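Local coordinates for protein putative NADPH-dependent oxidoreductase (PDB 3DB2) that is a putative NADPH-dependent oxidoreductase, probably binding a nicotinamide dinucleotide in its Rossmann-fold domain, at residues 56-61 against 83-88; 33-38 against 44-49; 67-72 against 308-313; 15-20 against 71-76; 77-82 against 93-98. All coordinates share one frame; numbering follows the deposited sequence.

Contact 1. Residues 56-61 against 83-88; sequences ATMEAL and IEQCAR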
# COMPACT_ATOMS: atom_id res chain seq x y z
N ALA C 56 21.65 34.53 26.36
CA ALA C 56 22.56 34.87 25.28
C ALA C 56 23.45 33.68 24.89
O ALA C 56 23.90 33.59 23.75
CB ALA C 56 23.42 36.05 25.69
N THR C 57 23.72 32.80 25.84
CA THR C 57 24.63 31.68 25.61
C THR C 57 24.05 30.39 26.18
O THR C 57 23.23 30.40 27.10
CB THR C 57 25.98 32.02 26.25
OG1 THR C 57 25.76 32.49 27.58
CG2 THR C 57 26.64 33.20 25.55
N MSE C 58 24.49 29.26 25.64
CA MSE C 58 23.97 27.98 26.13
C MSE C 58 24.38 27.80 27.58
O MSE C 58 23.65 27.22 28.37
CB MSE C 58 24.57 26.85 25.27
CG MSE C 58 23.72 26.52 24.04
SE MSE C 58 21.90 25.99 24.51
CE MSE C 58 22.37 24.16 25.03
N GLU C 59 25.58 28.29 27.90
CA GLU C 59 26.14 28.14 29.25
C GLU C 59 25.22 28.83 30.26
O GLU C 59 24.93 28.42 31.38
CB GLU C 59 27.55 28.71 29.22
CG GLU C 59 28.56 27.93 28.40
CD GLU C 59 28.41 27.99 26.90
OE1 GLU C 59 28.04 29.03 26.32
OE2 GLU C 59 28.69 26.95 26.26
N ALA C 60 24.67 29.94 29.85
CA ALA C 60 23.86 30.82 30.69
C ALA C 60 22.54 30.10 30.98
O ALA C 60 21.98 30.12 32.06
CB ALA C 60 23.65 32.15 29.99
N LEU C 61 22.06 29.42 29.93
CA LEU C 61 20.82 28.63 30.08
C LEU C 61 21.08 27.47 31.03
O LEU C 61 20.34 27.19 31.97
CB LEU C 61 20.35 28.18 28.71
CG LEU C 61 19.03 27.43 28.54
CD1 LEU C 61 18.46 27.78 27.17
CD2 LEU C 61 19.28 25.95 28.72
N ILE C 83 22.22 17.85 22.53
CA ILE C 83 21.91 16.86 23.58
C ILE C 83 23.14 16.59 24.43
O ILE C 83 23.07 16.51 25.67
CB ILE C 83 21.35 15.55 22.98
CG1 ILE C 83 20.01 15.73 22.26
CG2 ILE C 83 21.24 14.48 24.04
CD1 ILE C 83 19.66 14.61 21.27
N GLU C 84 24.30 16.44 23.83
CA GLU C 84 25.49 16.13 24.64
C GLU C 84 25.77 17.27 25.63
O GLU C 84 25.98 17.00 26.80
CB GLU C 84 26.68 15.86 23.75
CG GLU C 84 26.75 14.52 23.05
CD GLU C 84 27.79 14.44 21.95
OE1 GLU C 84 28.19 15.48 21.40
OE2 GLU C 84 28.25 13.31 21.64
N GLN C 85 25.74 18.51 25.14
CA GLN C 85 25.98 19.64 26.04
C GLN C 85 24.94 19.72 27.13
O GLN C 85 25.25 19.93 28.32
CB GLN C 85 26.04 20.95 25.25
CG GLN C 85 26.67 22.07 26.07
CD GLN C 85 26.65 23.43 25.45
OE1 GLN C 85 26.17 23.66 24.34
NE2 GLN C 85 27.19 24.41 26.16
N CYS C 86 23.65 19.51 26.81
CA CYS C 86 22.64 19.62 27.87
C CYS C 86 22.69 18.46 28.84
O CYS C 86 22.63 18.62 30.05
CB CYS C 86 21.24 19.72 27.26
SG CYS C 86 21.02 21.15 26.22
N ALA C 87 22.82 17.23 28.33
CA ALA C 87 22.86 16.07 29.21
C ALA C 87 24.08 16.12 30.13
O ALA C 87 24.00 15.71 31.30
CB ALA C 87 22.84 14.79 28.37
N ARG C 88 25.21 16.61 29.63
CA ARG C 88 26.38 16.66 30.51
C ARG C 88 26.24 17.73 31.60
O ARG C 88 27.00 17.66 32.58
CB ARG C 88 27.65 16.88 29.69
CG ARG C 88 27.84 15.88 28.58
CD ARG C 88 29.06 16.17 27.73
NE ARG C 88 29.47 14.92 27.09
CZ ARG C 88 30.06 14.76 25.91
NH1 ARG C 88 30.37 15.81 25.17
NH2 ARG C 88 30.35 13.52 25.51
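The methyl end of Met58, a selenomethionine, comes against the sulfur of Cys86, CE to SG 3.5 Å, and this is the tight, apolar part of the contact between helices 58-62 and 79-88. Met58 holds CG anti to its carbonyl carbon (chi1 -89°), and two further bends in the chain carry CE across to the neighbouring helix. Beneath this apolar patch lies the sheet: both side chains also touch Ile11 of strand 6-11, and Met58 rests on Tyr36 as well. The outer side is looser and polar. Gln85 runs straight out beyond CG and lays its amide beside the root of Met58, with OE1 and NE2 each 3.7 Å from Met58 CB. From there Gln85 NE2 reaches Glu59 OE2 at 3.0 Å, a weak hydrogen bond whose N-H...O angle is only 127°. The two side chains meet at about a right angle, and the carboxylate is turned 35° from the amide plane. Glu59 is exposed, so this link sits at the solvent edge. Cut back to an alanine, Gln85 would probably leave Glu59 without its amide mate and uncover the CB side of Met58. A short helix and a longer one side by side on one face of a parallel sheet, each leading into a further strand of it, are the usual layering of a Rossmann fold.

Contact 2. Residues 33-38 against 44-49; sequences VTCYSR and EKFGKR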
# COMPACT_ATOMS: atom_id res chain seq x y z
N VAL C 33 10.77 28.44 31.69
CA VAL C 33 11.71 29.31 32.36
C VAL C 33 12.49 30.19 31.39
O VAL C 33 12.59 31.42 31.49
CB VAL C 33 12.75 28.47 33.15
CG1 VAL C 33 13.79 29.39 33.77
CG2 VAL C 33 12.12 27.59 34.21
N THR C 34 13.10 29.60 30.36
CA THR C 34 13.92 30.39 29.46
C THR C 34 13.95 29.73 28.09
O THR C 34 13.33 28.69 27.84
CB THR C 34 15.32 30.58 30.06
OG1 THR C 34 16.04 31.56 29.31
CG2 THR C 34 16.12 29.28 30.03
N CYS C 35 14.66 30.37 27.18
CA CYS C 35 14.84 29.94 25.81
C CYS C 35 16.20 30.39 25.28
O CYS C 35 16.86 31.36 25.71
CB CYS C 35 13.67 30.46 24.98
SG CYS C 35 13.82 32.23 24.56
N TYR C 36 16.67 29.64 24.29
CA TYR C 36 17.90 29.93 23.56
C TYR C 36 17.67 29.71 22.07
O TYR C 36 17.01 28.75 21.72
CB TYR C 36 19.05 29.07 24.10
CG TYR C 36 20.31 29.32 23.32
CD1 TYR C 36 21.09 30.44 23.55
CD2 TYR C 36 20.71 28.41 22.34
CE1 TYR C 36 22.25 30.67 22.82
CE2 TYR C 36 21.87 28.63 21.61
CZ TYR C 36 22.63 29.75 21.86
OH TYR C 36 23.78 29.96 21.12
N SER C 37 18.19 30.61 21.27
CA SER C 37 18.47 30.58 19.85
C SER C 37 19.79 31.30 19.60
O SER C 37 20.17 32.09 20.47
CB SER C 37 17.37 31.24 19.03
OG SER C 37 16.83 30.34 18.07
N ARG C 38 20.47 31.05 18.50
CA ARG C 38 21.71 31.79 18.23
C ARG C 38 21.40 33.27 17.98
O ARG C 38 22.08 34.19 18.43
CB ARG C 38 22.46 31.16 17.07
CG ARG C 38 22.73 29.66 17.23
CD ARG C 38 22.41 28.87 15.96
NE ARG C 38 21.22 28.03 16.15
CZ ARG C 38 20.63 27.39 15.13
NH1 ARG C 38 21.14 27.52 13.91
NH2 ARG C 38 19.56 26.63 15.33
N GLU C 44 14.22 37.04 21.23
CA GLU C 44 13.35 38.19 21.48
C GLU C 44 11.87 37.80 21.44
O GLU C 44 11.12 37.93 22.40
CB GLU C 44 13.61 39.24 20.40
CG GLU C 44 14.97 39.88 20.49
CD GLU C 44 15.23 40.62 21.79
OE1 GLU C 44 16.07 41.56 21.78
OE2 GLU C 44 14.62 40.28 22.83
N LYS C 45 11.47 37.37 20.27
CA LYS C 45 10.08 37.07 19.91
C LYS C 45 9.55 35.99 20.83
O LYS C 45 8.51 36.08 21.47
CB LYS C 45 10.12 36.68 18.44
CG LYS C 45 8.78 36.39 17.81
CD LYS C 45 8.85 36.51 16.30
CE LYS C 45 7.67 35.81 15.65
NZ LYS C 45 6.38 36.07 16.37
N PHE C 46 10.30 34.88 20.95
CA PHE C 46 9.79 33.74 21.72
C PHE C 46 9.53 34.10 23.16
O PHE C 46 8.46 33.91 23.76
CB PHE C 46 10.82 32.61 21.55
CG PHE C 46 10.32 31.27 22.08
CD1 PHE C 46 10.53 30.93 23.39
CD2 PHE C 46 9.64 30.39 21.25
CE1 PHE C 46 10.09 29.74 23.94
CE2 PHE C 46 9.18 29.19 21.78
CZ PHE C 46 9.40 28.87 23.11
N GLY C 47 10.55 34.68 23.83
CA GLY C 47 10.40 35.03 25.23
C GLY C 47 9.27 35.98 25.50
O GLY C 47 8.62 35.96 26.54
N LYS C 48 8.99 36.88 24.55
CA LYS C 48 7.86 37.80 24.77
C LYS C 48 6.55 37.05 24.63
O LYS C 48 5.66 37.09 25.48
CB LYS C 48 8.02 38.96 23.79
CG LYS C 48 6.97 40.05 23.92
CD LYS C 48 7.20 41.18 22.91
N ARG C 49 6.42 36.31 23.53
CA ARG C 49 5.25 35.48 23.26
C ARG C 49 4.88 34.61 24.44
O ARG C 49 3.73 34.56 24.88
CB ARG C 49 5.55 34.58 22.06
CG ARG C 49 4.44 33.59 21.76
CD ARG C 49 3.26 34.21 21.05
NE ARG C 49 2.91 33.39 19.88
CZ ARG C 49 2.18 32.29 19.94
NH1 ARG C 49 1.69 31.83 21.08
NH2 ARG C 49 1.94 31.64 18.79
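Cys35 CB approaches Phe46 CD1 to 3.6 Å, joining strand 30-36 to helix 40-50, the helix of the beta-alpha-beta unit that ends in strand 53-54 of the Rossmann sheet. The cysteine sulfur takes part as well: SG lies 4.9 Å from the centroid of the Phe46 ring and 66° off its normal, an oblique sulfur-aromatic contact. Next to the ring, Gly47 brings bare backbone to the strand, its CA 6.8 Å from Cys35 CA. Phe46 puts CG anti to its backbone N (chi1 -170°), which sends the ring inward from the helix. In the next shell the ring is held by aromatic neighbours, Tyr18 edge-to-face and Tyr50 meeting it ring to ring, and by Leu13, Ala10, Ala17 and Ala21. Ala17 belongs to what looks like a Rossmann-type glycine-rich motif, so the ring packs directly against a residue of that probable motif. Farther out, backbone bonds between Cys35 and Asp55 fix the strand, while a salt bridge from Arg49 to Asp22 ties the helix to helix 15-24. At the centre, Cys35 SG stands between its own N and carbonyl carbon (chi1 78°), 3.7 Å from Phe46 CD1.

Contact 3. Residues 67-72 against 308-313; sequences VEMVII and EEVADV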
# COMPACT_ATOMS: atom_id res chain seq x y z
N VAL C 67 16.03 25.11 35.47
CA VAL C 67 15.83 24.39 34.20
C VAL C 67 16.13 22.91 34.44
O VAL C 67 17.29 22.57 34.64
CB VAL C 67 16.68 24.95 33.06
CG1 VAL C 67 16.74 23.98 31.88
CG2 VAL C 67 16.08 26.27 32.62
N GLU C 68 15.08 22.09 34.45
CA GLU C 68 15.23 20.67 34.72
C GLU C 68 15.28 19.86 33.41
O GLU C 68 15.91 18.80 33.38
CB GLU C 68 14.12 20.14 35.62
CG GLU C 68 13.90 20.98 36.88
CD GLU C 68 12.83 20.39 37.77
OE1 GLU C 68 13.06 19.27 38.28
OE2 GLU C 68 11.78 21.05 37.97
N MSE C 69 14.59 20.36 32.41
CA MSE C 69 14.44 19.66 31.14
C MSE C 69 14.61 20.67 30.00
O MSE C 69 14.10 21.80 30.07
CB MSE C 69 13.01 19.11 30.99
CG MSE C 69 12.79 18.34 29.68
SE MSE C 69 10.92 18.24 29.13
CE MSE C 69 10.09 18.08 30.86
N VAL C 70 15.27 20.25 28.93
CA VAL C 70 15.33 21.06 27.72
C VAL C 70 14.44 20.43 26.63
O VAL C 70 14.29 19.22 26.52
CB VAL C 70 16.75 21.22 27.17
CG1 VAL C 70 17.63 21.99 28.17
CG2 VAL C 70 17.40 19.87 26.88
N ILE C 71 13.89 21.32 25.81
CA ILE C 71 13.00 20.96 24.69
C ILE C 71 13.70 21.40 23.42
O ILE C 71 13.72 22.60 23.08
CB ILE C 71 11.63 21.59 24.93
CG1 ILE C 71 10.97 21.04 26.22
CG2 ILE C 71 10.72 21.42 23.71
CD1 ILE C 71 9.74 21.78 26.64
N ILE C 72 14.33 20.47 22.73
CA ILE C 72 15.25 20.70 21.63
C ILE C 72 14.56 20.57 20.29
O ILE C 72 14.16 19.47 19.88
CB ILE C 72 16.45 19.72 21.70
CG1 ILE C 72 17.20 19.89 23.03
CG2 ILE C 72 17.41 19.84 20.52
CD1 ILE C 72 18.23 18.82 23.30
N GLU C 308 4.74 16.24 28.78
CA GLU C 308 4.28 15.92 30.12
C GLU C 308 4.79 14.57 30.64
O GLU C 308 5.01 14.41 31.85
CB GLU C 308 2.75 15.90 30.22
CG GLU C 308 2.16 17.31 30.28
CD GLU C 308 0.64 17.28 30.30
OE1 GLU C 308 0.02 16.25 29.94
OE2 GLU C 308 0.04 18.30 30.67
N GLU C 309 4.98 13.62 29.74
CA GLU C 309 5.48 12.30 30.11
C GLU C 309 6.90 12.44 30.65
O GLU C 309 7.37 11.75 31.56
CB GLU C 309 5.49 11.38 28.90
CG GLU C 309 6.40 10.16 28.99
CD GLU C 309 6.03 9.08 28.00
OE1 GLU C 309 4.91 8.53 28.08
OE2 GLU C 309 6.86 8.79 27.13
N VAL C 310 7.67 13.35 30.04
CA VAL C 310 9.06 13.48 30.53
C VAL C 310 9.04 14.02 31.97
O VAL C 310 9.76 13.53 32.83
CB VAL C 310 9.94 14.34 29.62
CG1 VAL C 310 11.39 14.35 30.12
CG2 VAL C 310 9.91 13.82 28.19
N ALA C 311 8.21 15.03 32.19
CA ALA C 311 8.00 15.63 33.49
C ALA C 311 7.51 14.59 34.50
O ALA C 311 8.02 14.58 35.62
CB ALA C 311 6.97 16.75 33.47
N ASP C 312 6.58 13.75 34.06
CA ASP C 312 6.09 12.68 34.94
C ASP C 312 7.23 11.76 35.33
O ASP C 312 7.36 11.39 36.51
CB ASP C 312 4.98 11.88 34.27
CG ASP C 312 3.64 12.59 34.35
OD1 ASP C 312 3.58 13.71 34.87
OD2 ASP C 312 2.63 12.02 33.89
N VAL C 313 8.07 11.34 34.38
CA VAL C 313 9.20 10.50 34.76
C VAL C 313 10.31 11.23 35.50
O VAL C 313 11.08 10.62 36.25
CB VAL C 313 9.78 9.75 33.54
CG1 VAL C 313 8.64 8.91 32.96
CG2 VAL C 313 10.40 10.71 32.56
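Met69 and Ala311 are the nearest backbone points, 8.0 Å between CA atoms, where strand 69-72 passes helix 302-316. The strand is a central one of the parallel Rossmann sheet, while the helix comes from far along the chain, after most strands of the large mixed sheet, and returns to cover a face of the nucleotide-binding fold. The gap is bridged by one side chain. Met69, a selenomethionine, leaves the strand with CG anti to its backbone N (chi1 -179°), stays extended at chi2 and bends at chi3, which brings its methyl end onto the helix. CE touches Val310 CB at 3.9 Å and nears the backbone at Ala311 N, 3.8 Å away, with Ala311 CB a little farther off. All three residues are buried and no hydrogen bond crosses, so the fit is apolar. Val8, Leu30 and Tyr94 close in around Met69, and Ala311 also touches Val6 and Leu30. At the margins charges tie the layers together: Glu68 pairs with Arg315 of the same helix, and Asp312 with Lys29. The selenium shares in the contact too, since Met69 SE lies 4.0 Å from Val310 CG1, the valine branch that is anti to its backbone N.

Contact 4. Residues 15-20 against 71-76; sequences RWAYVM and IITVPN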
# COMPACT_ATOMS: atom_id res chain seq x y z
N ARG C 15 9.74 27.73 13.90
CA ARG C 15 8.31 27.48 13.79
C ARG C 15 7.86 26.40 14.75
O ARG C 15 6.97 26.62 15.55
CB ARG C 15 8.02 27.07 12.32
N TRP C 16 8.47 25.22 14.65
CA TRP C 16 8.05 24.07 15.45
C TRP C 16 8.21 24.37 16.93
O TRP C 16 7.40 23.92 17.73
CB TRP C 16 8.82 22.80 15.03
CG TRP C 16 8.16 21.61 15.68
CD1 TRP C 16 8.71 20.79 16.62
CD2 TRP C 16 6.82 21.13 15.43
NE1 TRP C 16 7.80 19.83 16.97
CE2 TRP C 16 6.64 20.02 16.25
CE3 TRP C 16 5.78 21.54 14.58
CZ2 TRP C 16 5.44 19.30 16.26
CZ3 TRP C 16 4.58 20.84 14.58
CH2 TRP C 16 4.45 19.73 15.43
N ALA C 17 9.21 25.17 17.33
CA ALA C 17 9.27 25.54 18.74
C ALA C 17 8.02 26.19 19.28
O ALA C 17 7.63 26.02 20.43
CB ALA C 17 10.44 26.50 18.95
N TYR C 18 7.35 27.01 18.46
CA TYR C 18 6.13 27.69 18.85
C TYR C 18 4.91 26.76 18.85
O TYR C 18 4.01 26.80 19.68
CB TYR C 18 5.89 28.85 17.87
CG TYR C 18 6.84 30.02 17.99
CD1 TYR C 18 8.15 29.98 17.55
CD2 TYR C 18 6.40 31.19 18.58
CE1 TYR C 18 9.00 31.06 17.68
CE2 TYR C 18 7.23 32.28 18.71
CZ TYR C 18 8.53 32.22 18.26
OH TYR C 18 9.31 33.35 18.42
N VAL C 19 4.84 25.89 17.85
CA VAL C 19 3.77 24.88 17.87
C VAL C 19 3.88 24.06 19.14
O VAL C 19 2.83 23.83 19.75
CB VAL C 19 3.84 23.98 16.63
CG1 VAL C 19 2.89 22.79 16.67
CG2 VAL C 19 3.52 24.85 15.41
N MSE C 20 5.11 23.67 19.51
CA MSE C 20 5.28 22.88 20.73
C MSE C 20 4.81 23.67 21.94
O MSE C 20 3.99 23.18 22.71
CB MSE C 20 6.71 22.39 20.91
CG MSE C 20 7.19 21.26 20.00
SE MSE C 20 6.01 19.69 19.97
CE MSE C 20 6.30 19.15 21.81
N ILE C 71 13.89 21.32 25.81
CA ILE C 71 13.00 20.96 24.69
C ILE C 71 13.70 21.40 23.42
O ILE C 71 13.72 22.60 23.08
CB ILE C 71 11.63 21.59 24.93
CG1 ILE C 71 10.97 21.04 26.22
CG2 ILE C 71 10.72 21.42 23.71
CD1 ILE C 71 9.74 21.78 26.64
N ILE C 72 14.33 20.47 22.73
CA ILE C 72 15.25 20.70 21.63
C ILE C 72 14.56 20.57 20.29
O ILE C 72 14.16 19.47 19.88
CB ILE C 72 16.45 19.72 21.70
CG1 ILE C 72 17.20 19.89 23.03
CG2 ILE C 72 17.41 19.84 20.52
CD1 ILE C 72 18.23 18.82 23.30
N THR C 73 14.42 21.69 19.61
CA THR C 73 13.79 21.79 18.30
C THR C 73 14.75 22.47 17.32
O THR C 73 14.35 23.41 16.63
CB THR C 73 12.46 22.55 18.36
OG1 THR C 73 12.62 23.81 19.01
CG2 THR C 73 11.41 21.86 19.24
N VAL C 74 15.97 22.01 17.30
CA VAL C 74 17.05 22.49 16.44
C VAL C 74 17.18 21.58 15.23
O VAL C 74 16.53 20.51 15.28
CB VAL C 74 18.37 22.51 17.23
CG1 VAL C 74 18.23 23.31 18.52
CG2 VAL C 74 18.79 21.07 17.52
N PRO C 75 17.93 21.94 14.20
CA PRO C 75 18.05 21.05 13.05
C PRO C 75 18.61 19.67 13.35
O PRO C 75 19.47 19.54 14.22
CB PRO C 75 19.08 21.75 12.14
CG PRO C 75 19.12 23.17 12.59
CD PRO C 75 18.69 23.19 14.02
N ASN C 76 18.13 18.65 12.62
CA ASN C 76 18.47 17.27 12.93
C ASN C 76 19.95 16.98 13.10
O ASN C 76 20.29 16.04 13.83
CB ASN C 76 17.97 16.29 11.83
CG ASN C 76 16.44 16.36 11.86
OD1 ASN C 76 15.86 16.71 12.90
ND2 ASN C 76 15.80 16.07 10.73
O HOH W 1 11.83 25.11 15.92
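Ala17 and Thr73 bring the two backbones together, with CA atoms 5.9 Å apart, where the first turn of helix 15-24 faces the chain just beyond strand 69-72. A water is lodged between them. It accepts from Ala17 N at 3.0 Å and donates to Thr73 O at 3.1 Å, so that an amide of the opening turn of the helix is satisfied by solvent that also ties down the strand's exit. Thr73 is the residue most enclosed by the contact. Its OG1 stands between the backbone N and carbonyl carbon (chi1 52°), which turns the hydroxyl toward the helix and sets it 3.5 Å from Ala17 CB. The polar partner of that hydroxyl is Gly12 O, to which it is hydrogen-bonded. Gly12 and Ala17 fit the GxGxxA pattern of Rossmann nucleotide-binding folds, and the bridging water recalls the one often found between the glycine-rich loop and the fourth strand of such folds, consistent with a dinucleotide site here. The other branch of Thr73 points its methyl into an apolar corner: CG2 lies 3.9 Å from Trp16 CD1, reaching the indole obliquely, and 4.3 Å from Met20 CG. Trp16 and Thr73 run at about a right angle to each other. Within the helix, Val19 CB sits 3.6 Å above the Trp16 ring plane, near the rim, while Trp16 NE1 is hydrogen-bonded to Glu96 OE2 of strand 92-96. Leu303 of helix 302-316 touches both Trp16 and Val19.

Contact 5. Residues 77-82 against 93-98; sequences DKHAEV and IYVEKP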
# COMPACT_ATOMS: atom_id res chain seq x y z
N ASP C 77 20.80 17.72 12.42
CA ASP C 77 22.24 17.46 12.44
C ASP C 77 22.89 18.13 13.65
O ASP C 77 24.05 17.88 13.99
CB ASP C 77 22.89 17.86 11.13
CG ASP C 77 22.98 19.35 10.90
OD1 ASP C 77 21.93 20.01 11.09
OD2 ASP C 77 24.08 19.83 10.54
N LYS C 78 22.12 18.95 14.34
CA LYS C 78 22.60 19.56 15.58
C LYS C 78 22.04 18.89 16.82
O LYS C 78 22.35 19.27 17.95
CB LYS C 78 22.23 21.04 15.47
CG LYS C 78 22.88 21.75 14.30
CD LYS C 78 24.34 21.38 14.12
CE LYS C 78 25.19 22.48 13.50
NZ LYS C 78 26.58 22.01 13.21
N HIS C 79 21.20 17.87 16.66
CA HIS C 79 20.62 17.22 17.84
C HIS C 79 21.69 16.66 18.76
O HIS C 79 21.64 16.82 19.99
CB HIS C 79 19.65 16.11 17.40
CG HIS C 79 18.34 16.56 16.84
ND1 HIS C 79 17.39 15.65 16.40
CD2 HIS C 79 17.77 17.77 16.62
CE1 HIS C 79 16.32 16.27 15.95
NE2 HIS C 79 16.52 17.57 16.07
N ALA C 80 22.67 15.96 18.20
CA ALA C 80 23.69 15.24 18.92
C ALA C 80 24.54 16.16 19.81
O ALA C 80 24.65 15.97 21.01
CB ALA C 80 24.66 14.52 17.98
N GLU C 81 25.14 17.20 19.23
CA GLU C 81 25.97 18.06 20.08
C GLU C 81 25.12 18.83 21.07
O GLU C 81 25.53 19.17 22.19
CB GLU C 81 26.80 19.01 19.20
CG GLU C 81 25.96 19.94 18.37
CD GLU C 81 26.77 20.79 17.41
OE1 GLU C 81 26.89 20.36 16.25
OE2 GLU C 81 27.25 21.87 17.83
N VAL C 82 23.87 19.18 20.71
CA VAL C 82 23.09 19.94 21.68
C VAL C 82 22.67 19.05 22.84
O VAL C 82 22.78 19.43 24.02
CB VAL C 82 21.87 20.58 21.01
CG1 VAL C 82 21.01 21.24 22.06
CG2 VAL C 82 22.31 21.59 19.96
N ILE C 93 16.12 15.41 28.75
CA ILE C 93 16.11 15.75 27.35
C ILE C 93 14.77 15.40 26.69
O ILE C 93 14.35 14.25 26.73
CB ILE C 93 17.21 14.99 26.59
CG1 ILE C 93 18.64 15.18 27.10
CG2 ILE C 93 17.10 15.31 25.11
CD1 ILE C 93 19.18 16.58 26.90
N TYR C 94 14.15 16.39 26.08
CA TYR C 94 13.15 16.21 25.03
C TYR C 94 13.85 16.67 23.73
O TYR C 94 14.37 17.78 23.62
CB TYR C 94 11.81 16.89 25.34
CG TYR C 94 10.84 16.71 24.19
CD1 TYR C 94 10.80 17.61 23.12
CD2 TYR C 94 9.98 15.64 24.16
CE1 TYR C 94 9.95 17.48 22.06
CE2 TYR C 94 9.10 15.48 23.09
CZ TYR C 94 9.09 16.40 22.07
OH TYR C 94 8.25 16.28 20.99
N VAL C 95 13.82 15.80 22.72
CA VAL C 95 14.27 16.17 21.39
C VAL C 95 13.19 15.76 20.37
O VAL C 95 12.51 14.74 20.47
CB VAL C 95 15.65 15.62 21.04
CG1 VAL C 95 15.69 14.12 20.88
CG2 VAL C 95 16.19 16.26 19.75
N GLU C 96 13.01 16.62 19.36
CA GLU C 96 12.04 16.34 18.33
C GLU C 96 12.55 15.18 17.49
O GLU C 96 13.73 14.86 17.42
CB GLU C 96 11.81 17.48 17.35
CG GLU C 96 10.49 18.19 17.58
CD GLU C 96 9.32 17.23 17.50
OE1 GLU C 96 9.40 16.12 16.93
OE2 GLU C 96 8.28 17.63 18.06
N LYS C 97 11.61 14.54 16.80
CA LYS C 97 11.92 13.43 15.95
C LYS C 97 12.73 13.76 14.67
O LYS C 97 12.46 14.96 14.29
CB LYS C 97 10.74 12.61 15.45
CG LYS C 97 9.48 13.37 15.16
CD LYS C 97 9.58 14.47 14.13
CE LYS C 97 9.74 13.88 12.73
NZ LYS C 97 9.02 14.79 11.77
N PRO C 98 13.58 13.08 13.88
CA PRO C 98 14.36 11.77 13.87
C PRO C 98 15.27 12.17 15.04
O PRO C 98 15.54 13.38 15.12
CB PRO C 98 14.97 11.61 12.53
CG PRO C 98 15.09 13.01 12.04
CD PRO C 98 13.94 13.77 12.61
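His79 holds CG anti to its carbonyl carbon (chi1 -73°) and Val95 places CG2 anti to its backbone N, a pair of torsions that puts the valine methyl over the imidazole. CG2 lies 3.6 Å from the centroid of the His79 ring and only 9° off its normal, a CH-pi contact over the middle of one face. The ring edge is turned to main-chain oxygens. Pro98 O sits in the ring plane 3.1 Å from His79 CE1, and Glu96 O comes in obliquely at 3.3 Å from the same carbon. The nitrogens find carbonyls as well: ND1 is hydrogen-bonded to Ile99 O, and NE2 weakly to Val74 O. The imidazole is thus gripped at its rim by both the strand's exit and the loop before the helix. A leucine in place of His79 would probably leave Ile99 O and Val74 O without this donor and let the loop after strand 92-96 shift. That loop has its own brace, since Lys97 N donates to Glu96 OE1 at 2.7 Å and 152°, and the peptide before Pro98 is cis. Helix 79-88 and strand 92-96 complete a beta-alpha-beta unit with strand 69-72, and the Glu-Lys-Pro run at the strand's end matches the signature of the GFO/IDH/MocA oxidoreductases.

How the contacts relate
Four of the contacts lie wholly within the Rossmann domain; contact 3 adds helix 302-316, from much later in the chain. Contacts 2, 3 and 4 pack helices 40-50, 302-316 and 15-24 on one face of the parallel sheet, contacts 1 and 5 helices 58-62 and 79-88 on the other. Along the chain, contact 4 opens first; contact 2 lies within its span and closes before contacts 1, 3 and 5 open; contact 5 falls within the span of contact 3. Contacts 3 and 4 share strand 69-72, contacts 1 and 5 helix 79-88. Contacts 4 and 5, centres about 10 Å apart, gather at the C-terminal ends of strands 69-72 and 92-96, consistent with a cofactor site there.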